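Local coordinates for protein putative transcriptional regulator (Streptomyces coelicolor, PDB 2HXI) that probably binds DNA at cis-regulatory sites as a dimeric transcription factor of the TetR family, at residues B[32-37]-B[67-72]; B[76-81]-B[124-129]; B[104-109]-B[163-168]. All coordinates share one frame; numbering follows the deposited sequence.

Interaction 1: B[32-37]-B[67-72]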
loop_
_atom_site.group_PDB
_atom_site.type_symbol
_atom_site.label_atom_id
_atom_site.label_comp_id
_atom_site.label_asym_id
_atom_site.label_seq_id
_atom_site.Cartn_x
_atom_site.Cartn_y
_atom_site.Cartn_z
ATOM N N GLU B 32 -6.976 7.901 26.726
ATOM C CA GLU B 32 -7.046 8.997 25.737
ATOM C C GLU B 32 -5.873 10.006 25.811
ATOM O O GLU B 32 -5.228 10.275 24.803
ATOM C CB GLU B 32 -8.427 9.680 25.732
ATOM C CG GLU B 32 -9.578 8.787 25.176
ATOM C CD GLU B 32 -10.077 7.682 26.153
ATOM O OE1 GLU B 32 -9.673 7.677 27.353
ATOM O OE2 GLU B 32 -10.897 6.824 25.702
ATOM N N GLN B 33 -5.565 10.520 26.999
ATOM C CA GLN B 33 -4.403 11.386 27.206
ATOM C C GLN B 33 -3.028 10.754 26.864
ATOM O O GLN B 33 -2.137 11.407 26.296
ATOM C CB GLN B 33 -4.411 11.934 28.633
ATOM C CG GLN B 33 -5.533 12.925 28.868
ATOM C CD GLN B 33 -5.624 13.283 30.286
ATOM O OE1 GLN B 33 -5.764 12.402 31.150
ATOM N NE2 GLN B 33 -5.489 14.579 30.578
ATOM N N ILE B 34 -2.837 9.513 27.290
ATOM C CA ILE B 34 -1.653 8.748 26.950
ATOM C C ILE B 34 -1.500 8.653 25.407
ATOM O O ILE B 34 -0.422 8.917 24.863
ATOM C CB ILE B 34 -1.718 7.335 27.607
ATOM C CG1 ILE B 34 -1.740 7.482 29.167
ATOM C CG2 ILE B 34 -0.563 6.481 27.154
ATOM C CD1 ILE B 34 -2.094 6.120 29.906
ATOM N N LEU B 35 -2.597 8.290 24.732
ATOM C CA LEU B 35 -2.570 8.094 23.267
ATOM C C LEU B 35 -2.228 9.401 22.533
ATOM O O LEU B 35 -1.453 9.381 21.554
ATOM C CB LEU B 35 -3.948 7.593 22.834
ATOM C CG LEU B 35 -4.225 6.203 23.380
ATOM C CD1 LEU B 35 -5.693 5.876 23.084
ATOM C CD2 LEU B 35 -3.347 5.184 22.853
ATOM N N ASP B 36 -2.800 10.500 22.988
ATOM C CA ASP B 36 -2.520 11.818 22.447
ATOM C C ASP B 36 -1.075 12.283 22.705
ATOM O O ASP B 36 -0.440 12.927 21.850
ATOM C CB ASP B 36 -3.521 12.844 22.978
ATOM C CG ASP B 36 -4.879 12.808 22.243
ATOM O OD1 ASP B 36 -5.067 12.062 21.238
ATOM O OD2 ASP B 36 -5.784 13.520 22.727
ATOM N N ALA B 37 -0.539 11.957 23.877
ATOM C CA ALA B 37 0.885 12.268 24.109
ATOM C C ALA B 37 1.744 11.471 23.148
ATOM O O ALA B 37 2.744 11.964 22.577
ATOM C CB ALA B 37 1.267 11.958 25.568
ATOM N N TYR B 67 1.513 -0.037 30.773
ATOM C CA TYR B 67 0.996 -1.308 30.256
ATOM C C TYR B 67 -0.228 -1.832 30.947
ATOM O O TYR B 67 -0.771 -2.871 30.559
ATOM C CB TYR B 67 2.075 -2.341 30.223
ATOM C CG TYR B 67 2.746 -2.218 28.891
ATOM C CD1 TYR B 67 1.958 -2.124 27.693
ATOM C CD2 TYR B 67 4.130 -2.145 28.804
ATOM C CE1 TYR B 67 2.576 -2.004 26.430
ATOM C CE2 TYR B 67 4.765 -2.027 27.574
ATOM C CZ TYR B 67 4.002 -1.951 26.379
ATOM O OH TYR B 67 4.661 -1.847 25.145
ATOM N N ARG B 68 -0.686 -1.092 31.945
ATOM C CA ARG B 68 -2.024 -1.336 32.493
ATOM C C ARG B 68 -3.067 -0.913 31.475
ATOM O O ARG B 68 -4.229 -1.324 31.544
ATOM C CB ARG B 68 -2.221 -0.542 33.778
ATOM C CG ARG B 68 -1.455 -1.111 34.962
ATOM C CD ARG B 68 -2.006 -0.530 36.219
ATOM N NE ARG B 68 -3.378 -0.998 36.497
ATOM C CZ ARG B 68 -4.085 -0.587 37.530
ATOM N NH1 ARG B 68 -3.524 0.288 38.366
ATOM N NH2 ARG B 68 -5.328 -1.045 37.734
ATOM N N HIS B 69 -2.652 -0.081 30.534
ATOM C CA HIS B 69 -3.592 0.489 29.562
ATOM C C HIS B 69 -3.688 -0.253 28.227
ATOM O O HIS B 69 -4.719 -0.147 27.526
ATOM C CB HIS B 69 -3.226 1.919 29.285
ATOM C CG HIS B 69 -3.606 2.845 30.379
ATOM N ND1 HIS B 69 -2.770 3.129 31.434
ATOM C CD2 HIS B 69 -4.745 3.543 30.595
ATOM C CE1 HIS B 69 -3.372 3.979 32.247
ATOM N NE2 HIS B 69 -4.576 4.236 31.767
ATOM N N PHE B 70 -2.622 -0.975 27.887
ATOM C CA PHE B 70 -2.497 -1.636 26.577
ATOM C C PHE B 70 -1.906 -3.007 26.749
ATOM O O PHE B 70 -0.863 -3.164 27.392
ATOM C CB PHE B 70 -1.625 -0.784 25.635
ATOM C CG PHE B 70 -2.083 0.641 25.580
ATOM C CD1 PHE B 70 -3.253 0.977 24.897
ATOM C CD2 PHE B 70 -1.387 1.632 26.276
ATOM C CE1 PHE B 70 -3.700 2.277 24.886
ATOM C CE2 PHE B 70 -1.823 2.940 26.278
ATOM C CZ PHE B 70 -2.964 3.276 25.579
ATOM N N ARG B 71 -2.577 -4.006 26.170
ATOM C CA ARG B 71 -2.089 -5.367 26.228
ATOM C C ARG B 71 -0.581 -5.458 25.856
ATOM O O ARG B 71 0.151 -6.248 26.456
ATOM C CB ARG B 71 -2.988 -6.252 25.363
ATOM C CG ARG B 71 -2.599 -7.702 25.238
ATOM C CD ARG B 71 -3.655 -8.400 24.387
ATOM N NE ARG B 71 -4.917 -8.529 25.129
ATOM C CZ ARG B 71 -6.143 -8.410 24.608
ATOM N NH1 ARG B 71 -6.323 -8.137 23.313
ATOM N NH2 ARG B 71 -7.204 -8.564 25.398
ATOM N N ASN B 72 -0.120 -4.621 24.915
ATOM C CA ASN B 72 1.277 -4.678 24.381
ATOM C C ASN B 72 1.597 -3.480 23.465
ATOM O O ASN B 72 0.721 -2.663 23.189
ATOM C CB ASN B 72 1.508 -6.005 23.616
ATOM C CG ASN B 72 0.440 -6.273 22.538
ATOM O OD1 ASN B 72 0.130 -5.409 21.718
ATOM N ND2 ASN B 72 -0.122 -7.495 22.539
#

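Interaction 2: B[76-81]-B[124-129]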
loop_
_atom_site.group_PDB
_atom_site.type_symbol
_atom_site.label_atom_id
_atom_site.label_comp_id
_atom_site.label_asym_id
_atom_site.label_seq_id
_atom_site.Cartn_x
_atom_site.Cartn_y
_atom_site.Cartn_z
ATOM N N LEU B 76 -0.830 -0.757 21.675
ATOM C CA LEU B 76 -0.601 0.665 21.973
ATOM C C LEU B 76 -0.559 1.453 20.655
ATOM O O LEU B 76 -1.278 2.399 20.515
ATOM C CB LEU B 76 0.720 0.830 22.748
ATOM C CG LEU B 76 1.182 2.220 23.190
ATOM C CD1 LEU B 76 2.479 2.137 24.012
ATOM C CD2 LEU B 76 1.461 3.081 22.060
ATOM N N LEU B 77 0.278 1.046 19.708
ATOM C CA LEU B 77 0.373 1.700 18.380
ATOM C C LEU B 77 -0.930 1.700 17.601
ATOM O O LEU B 77 -1.254 2.688 16.985
ATOM C CB LEU B 77 1.513 1.142 17.533
ATOM C CG LEU B 77 2.928 1.490 18.042
ATOM C CD1 LEU B 77 4.017 0.974 17.120
ATOM C CD2 LEU B 77 3.103 3.016 18.321
ATOM N N ARG B 78 -1.686 0.612 17.610
ATOM C CA ARG B 78 -3.015 0.625 16.983
ATOM C C ARG B 78 -3.899 1.655 17.629
ATOM O O ARG B 78 -4.645 2.349 16.954
ATOM C CB ARG B 78 -3.732 -0.736 17.152
ATOM C CG ARG B 78 -3.131 -1.898 16.422
ATOM C CD ARG B 78 -4.109 -3.060 16.558
ATOM N NE ARG B 78 -5.413 -2.825 15.914
ATOM C CZ ARG B 78 -6.563 -3.360 16.337
ATOM N NH1 ARG B 78 -6.585 -4.128 17.419
ATOM N NH2 ARG B 78 -7.703 -3.141 15.690
ATOM N N ALA B 79 -3.807 1.765 18.962
ATOM C CA ALA B 79 -4.657 2.642 19.700
ATOM C C ALA B 79 -4.277 4.082 19.386
ATOM O O ALA B 79 -5.121 4.936 19.261
ATOM C CB ALA B 79 -4.552 2.351 21.199
ATOM N N VAL B 80 -2.980 4.315 19.227
ATOM C CA VAL B 80 -2.561 5.646 18.789
ATOM C C VAL B 80 -3.040 5.926 17.317
ATOM O O VAL B 80 -3.452 7.022 16.993
ATOM C CB VAL B 80 -1.021 5.758 18.831
ATOM C CG1 VAL B 80 -0.664 7.184 18.491
ATOM C CG2 VAL B 80 -0.499 5.426 20.276
ATOM N N ALA B 81 -2.936 4.935 16.436
ATOM C CA ALA B 81 -3.403 5.122 15.029
ATOM C C ALA B 81 -4.897 5.518 15.055
ATOM O O ALA B 81 -5.325 6.430 14.321
ATOM C CB ALA B 81 -3.168 3.917 14.238
ATOM N N GLY B 124 -2.697 0.517 8.371
ATOM C CA GLY B 124 -2.858 -0.177 7.106
ATOM C C GLY B 124 -2.809 -1.682 7.311
ATOM O O GLY B 124 -3.342 -2.431 6.496
ATOM N N ARG B 125 -2.192 -2.125 8.402
ATOM C CA ARG B 125 -2.079 -3.553 8.699
ATOM C C ARG B 125 -3.171 -4.092 9.608
ATOM O O ARG B 125 -3.761 -5.139 9.321
ATOM C CB ARG B 125 -0.703 -3.864 9.292
ATOM C CG ARG B 125 -0.436 -5.340 9.535
ATOM C CD ARG B 125 0.885 -5.542 10.275
ATOM N NE ARG B 125 2.031 -4.988 9.538
ATOM C CZ ARG B 125 3.304 -5.349 9.727
ATOM N NH1 ARG B 125 3.625 -6.296 10.615
ATOM N NH2 ARG B 125 4.267 -4.780 9.006
ATOM N N HIS B 126 -3.438 -3.416 10.717
ATOM C CA HIS B 126 -4.391 -3.957 11.666
ATOM C C HIS B 126 -5.748 -3.219 11.673
ATOM O O HIS B 126 -6.694 -3.683 12.328
ATOM C CB HIS B 126 -3.827 -3.887 13.081
ATOM C CG HIS B 126 -2.507 -4.570 13.281
ATOM N ND1 HIS B 126 -1.318 -3.873 13.391
ATOM C CD2 HIS B 126 -2.192 -5.876 13.476
ATOM C CE1 HIS B 126 -0.324 -4.723 13.604
ATOM N NE2 HIS B 126 -0.827 -5.942 13.666
ATOM N N GLY B 127 -5.840 -2.052 11.024
ATOM C CA GLY B 127 -6.943 -1.128 11.309
ATOM C C GLY B 127 -6.953 -0.693 12.771
ATOM O O GLY B 127 -5.970 -0.872 13.500
ATOM N N SER B 128 -8.054 -0.094 13.225
ATOM C CA SER B 128 -8.181 0.251 14.647
ATOM C C SER B 128 -9.629 0.030 15.024
ATOM O O SER B 128 -10.479 -0.073 14.128
ATOM C CB SER B 128 -7.696 1.670 14.968
ATOM O OG SER B 128 -8.598 2.663 14.522
ATOM N N GLY B 129 -9.892 -0.104 16.322
ATOM C CA GLY B 129 -11.216 -0.490 16.791
ATOM C C GLY B 129 -11.920 0.493 17.689
ATOM O O GLY B 129 -12.872 0.108 18.371
#

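Interaction 3: B[104-109]-B[163-168]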
loop_
_atom_site.group_PDB
_atom_site.type_symbol
_atom_site.label_atom_id
_atom_site.label_comp_id
_atom_site.label_asym_id
_atom_site.label_seq_id
_atom_site.Cartn_x
_atom_site.Cartn_y
_atom_site.Cartn_z
ATOM N N ALA B 104 -13.676 13.288 0.241
ATOM C CA ALA B 104 -13.291 14.143 1.372
ATOM C C ALA B 104 -12.716 13.353 2.541
ATOM O O ALA B 104 -11.708 13.751 3.143
ATOM C CB ALA B 104 -14.474 15.087 1.774
ATOM N N VAL B 105 -13.377 12.273 2.914
ATOM C CA VAL B 105 -12.818 11.426 3.936
ATOM C C VAL B 105 -11.420 10.859 3.533
ATOM O O VAL B 105 -10.484 10.913 4.308
ATOM C CB VAL B 105 -13.795 10.282 4.270
ATOM C CG1 VAL B 105 -13.128 9.203 5.211
ATOM C CG2 VAL B 105 -15.069 10.853 4.889
ATOM N N ALA B 106 -11.308 10.238 2.352
ATOM C CA ALA B 106 -10.037 9.698 1.875
ATOM C C ALA B 106 -8.913 10.803 1.935
ATOM O O ALA B 106 -7.769 10.529 2.412
ATOM C CB ALA B 106 -10.218 9.214 0.451
ATOM N N LEU B 107 -9.232 12.040 1.518
ATOM C CA LEU B 107 -8.203 13.096 1.568
ATOM C C LEU B 107 -7.828 13.436 3.001
ATOM O O LEU B 107 -6.632 13.750 3.268
ATOM C CB LEU B 107 -8.640 14.375 0.836
ATOM C CG LEU B 107 -8.840 14.084 -0.671
ATOM C CD1 LEU B 107 -9.344 15.377 -1.360
ATOM C CD2 LEU B 107 -7.605 13.541 -1.342
ATOM N N ARG B 108 -8.832 13.457 3.902
ATOM C CA ARG B 108 -8.570 13.824 5.292
ATOM C C ARG B 108 -7.677 12.754 5.882
ATOM O O ARG B 108 -6.768 13.060 6.618
ATOM C CB ARG B 108 -9.832 13.992 6.132
ATOM C CG ARG B 108 -10.461 15.386 5.945
ATOM C CD ARG B 108 -11.843 15.390 6.576
ATOM N NE ARG B 108 -12.371 16.747 6.878
ATOM C CZ ARG B 108 -12.335 17.334 8.067
ATOM N NH1 ARG B 108 -12.877 18.546 8.203
ATOM N NH2 ARG B 108 -11.769 16.736 9.123
ATOM N N LEU B 109 -7.945 11.488 5.561
ATOM C CA LEU B 109 -7.135 10.428 6.105
ATOM C C LEU B 109 -5.717 10.530 5.572
ATOM O O LEU B 109 -4.760 10.312 6.337
ATOM C CB LEU B 109 -7.713 9.047 5.717
ATOM C CG LEU B 109 -9.054 8.646 6.370
ATOM C CD1 LEU B 109 -9.593 7.377 5.669
ATOM C CD2 LEU B 109 -8.855 8.381 7.909
ATOM N N ILE B 163 -9.476 -0.914 2.084
ATOM C CA ILE B 163 -8.208 -1.549 1.648
ATOM C C ILE B 163 -7.482 -0.647 0.610
ATOM O O ILE B 163 -6.291 -0.434 0.696
ATOM C CB ILE B 163 -8.451 -2.896 1.038
ATOM C CG1 ILE B 163 -8.702 -3.931 2.170
ATOM C CG2 ILE B 163 -7.216 -3.332 0.208
ATOM C CD1 ILE B 163 -9.237 -5.286 1.760
ATOM N N LEU B 164 -8.209 -0.163 -0.382
ATOM C CA LEU B 164 -7.552 0.717 -1.388
ATOM C C LEU B 164 -6.912 1.959 -0.727
ATOM O O LEU B 164 -5.718 2.223 -0.925
ATOM C CB LEU B 164 -8.574 1.129 -2.432
ATOM C CG LEU B 164 -8.097 2.055 -3.516
ATOM C CD1 LEU B 164 -6.838 1.640 -4.303
ATOM C CD2 LEU B 164 -9.180 2.411 -4.493
ATOM N N ILE B 165 -7.706 2.705 0.007
ATOM C CA ILE B 165 -7.260 3.988 0.621
ATOM C C ILE B 165 -6.060 3.757 1.552
ATOM O O ILE B 165 -5.008 4.438 1.465
ATOM C CB ILE B 165 -8.403 4.654 1.410
ATOM C CG1 ILE B 165 -9.469 5.130 0.435
ATOM C CG2 ILE B 165 -7.869 5.884 2.200
ATOM C CD1 ILE B 165 -10.791 5.534 1.083
ATOM N N SER B 166 -6.233 2.815 2.463
ATOM C CA SER B 166 -5.154 2.434 3.390
ATOM C C SER B 166 -3.897 1.940 2.721
ATOM O O SER B 166 -2.782 2.339 3.093
ATOM C CB SER B 166 -5.704 1.478 4.457
ATOM O OG SER B 166 -5.952 0.180 3.934
ATOM N N SER B 167 -4.051 1.129 1.687
ATOM C CA SER B 167 -2.895 0.574 0.976
ATOM C C SER B 167 -2.122 1.698 0.348
ATOM O O SER B 167 -0.895 1.682 0.421
ATOM C CB SER B 167 -3.302 -0.380 -0.126
ATOM O OG SER B 167 -3.766 -1.621 0.473
ATOM N N LEU B 168 -2.824 2.661 -0.260
ATOM C CA LEU B 168 -2.155 3.781 -0.938
ATOM C C LEU B 168 -1.436 4.672 0.082
ATOM O O LEU B 168 -0.289 5.146 -0.158
ATOM C CB LEU B 168 -3.159 4.613 -1.714
ATOM C CG LEU B 168 -3.740 3.937 -2.975
ATOM C CD1 LEU B 168 -4.955 4.693 -3.512
ATOM C CD2 LEU B 168 -2.602 3.677 -4.061
#

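Interaction 1: B[32-37]-B[67-72]
Ile34 and Leu35, neighbours on helix 31-43, meet His69 and Phe70 in the loop that leads from helix 63-66 into helix 73-88. Ile34 does most of the reaching. Its CB points toward the loop and there the chain forks. Ile34 CG2 stands at the edge of the Phe70 ring, near its plane, 3.9 Å from Phe70 CE2. The other branch starts with CG1 anti to the carbonyl carbon (chi1 -62°) and extends at chi2, which lifts CD1 over the centre of the imidazole: Ile34 CD1 lies 3.4 Å from the centroid of the His69 ring, a CH-pi contact almost along the ring normal. A beta-branched residue suits this place because its two arms serve two rings at once. Leu35 completes the grip on the phenylalanine, its CD2 pressing to 3.3 Å from Phe70 CZ, while His69 CB lies over one face of the Phe70 ring toward its rim. Leu55 of helix 52-58 and Leu59 also touch Ile34. His69 and Phe70 close the predicted helix-turn-helix segment, so the contact ties its end to the first helix of the TetR-type DNA-binding domain. A serine in place of His69 would probably leave Ile34 CD1 without the flat surface it rests on and open a gap beneath that methyl. With only carbon and ring surfaces meeting here, the hold comes from shape and the exclusion of water rather than from polar bonds.

Interaction 2: B[76-81]-B[124-129]
Arg78, on helix 73-88, lays its side chain against His126, Gly127 and Ser128 where helix 117-126 runs out. In the TetR fold the helix carrying Arg78 joins the DNA-binding domain to the C-terminal core, and this contact fastens it to that core. The main bond runs from Arg78 NE to Gly127 O, 3.2 Å long and nearly straight at 167°. The oxygen lies in the guanidinium plane, whereas seen from the peptide the donor stands well above the carbonyl plane. Just before the guanidinium, the aliphatic part of the arginine crosses His126 at about a right angle: Arg78 CD is 3.6 Å from His126 CB, and the guanidinium and imidazole planes are turned 48° apart. Arginine fits because it offers both a greasy shaft for the histidine and an N-H for the carbonyl. A bend at chi3 (64°) turns the end of the chain, and Arg78 NH2 comes to 3.6 Å from Ser128 CA.

The next shell sets these groups in place. Arg78 NH1 forms a salt bridge with Glu75, one turn earlier on the same helix, which helps to fix the rotation of the guanidinium. In segment 124-129, Gly127 is the first residue to leave the helix and does so with positive phi, a conformation that favours glycine; the turn presents its carbonyl to the arginine. Ser128 is buried, small and polar, and its hydroxyl is hydrogen-bonded to both Ser133 and Asp82. Its methylene meets the backbone of helix 73-88 directly, Ser128 CB lying 3.7 Å from Arg78 O.

Interaction 3: B[104-109]-B[163-168]
Within the all-helical C-terminal core, helix 98-113 meets helix 154-173 through three aliphatic residues, Ala106 and Leu109 on the first and Ile165 on the second. Ile165 points toward its partners and divides its two arms between them. CG1 is anti to the carbonyl carbon (chi1 -69°), and the extended arm carries Ile165 CD1 to 3.8 Å from Ala106 CB. The shorter arm, CG2, faces the leucine, with Ile165 CG2 4.2 Å from Leu109 CD1; the two side chains cross at about a right angle. Alanine suits the nearest point of the backbones, where Ala106 CA and Ile165 CA are 6.5 Å apart: its single methyl meets Ile165 CD1 and lets the helices come close.

This is the inner face of a helix that also builds the dimer. As in other TetR-family proteins, helix 154-173 lies at the subunit interface: Leu164 packs on Leu164 of the second subunit, and Ile163 on Ala222 of the second subunit. Around the buried trio, Leu227 of helix 219-237 touches Ala106, while Met136 of helix 131-146 and Leu85 of helix 73-88 touch Leu109. Facing the dimer partner, Ser167 OG donates to Ile163 O over 2.8 Å, one turn back; the same oxygen accepts from Ser167 N on the opposite face of its carbonyl plane, and the hydroxyl is also hydrogen-bonded to Arg219 of the second subunit.

Overall arrangement
The three contacts run from the DNA-binding domain into the dimeric core. Interaction 1 closes first along the chain; interactions 2 and 3 follow, their segments alternating. Interactions 1 and 2 have centres 12 Å apart and touch directly, Leu35 and Phe70 packing on Ala79 of helix 73-88. Interaction 2 is about 15 Å from interaction 3, centre to centre, and meets it where Gly124 packs on Ser166. Interactions 1 and 3, 25 Å apart between centres, do not touch. Helix 73-88 is thus held by the DNA-binding domain at one contact and by the core at the next, a layout consistent with communication between core and DNA-binding domain in TetR-type regulators.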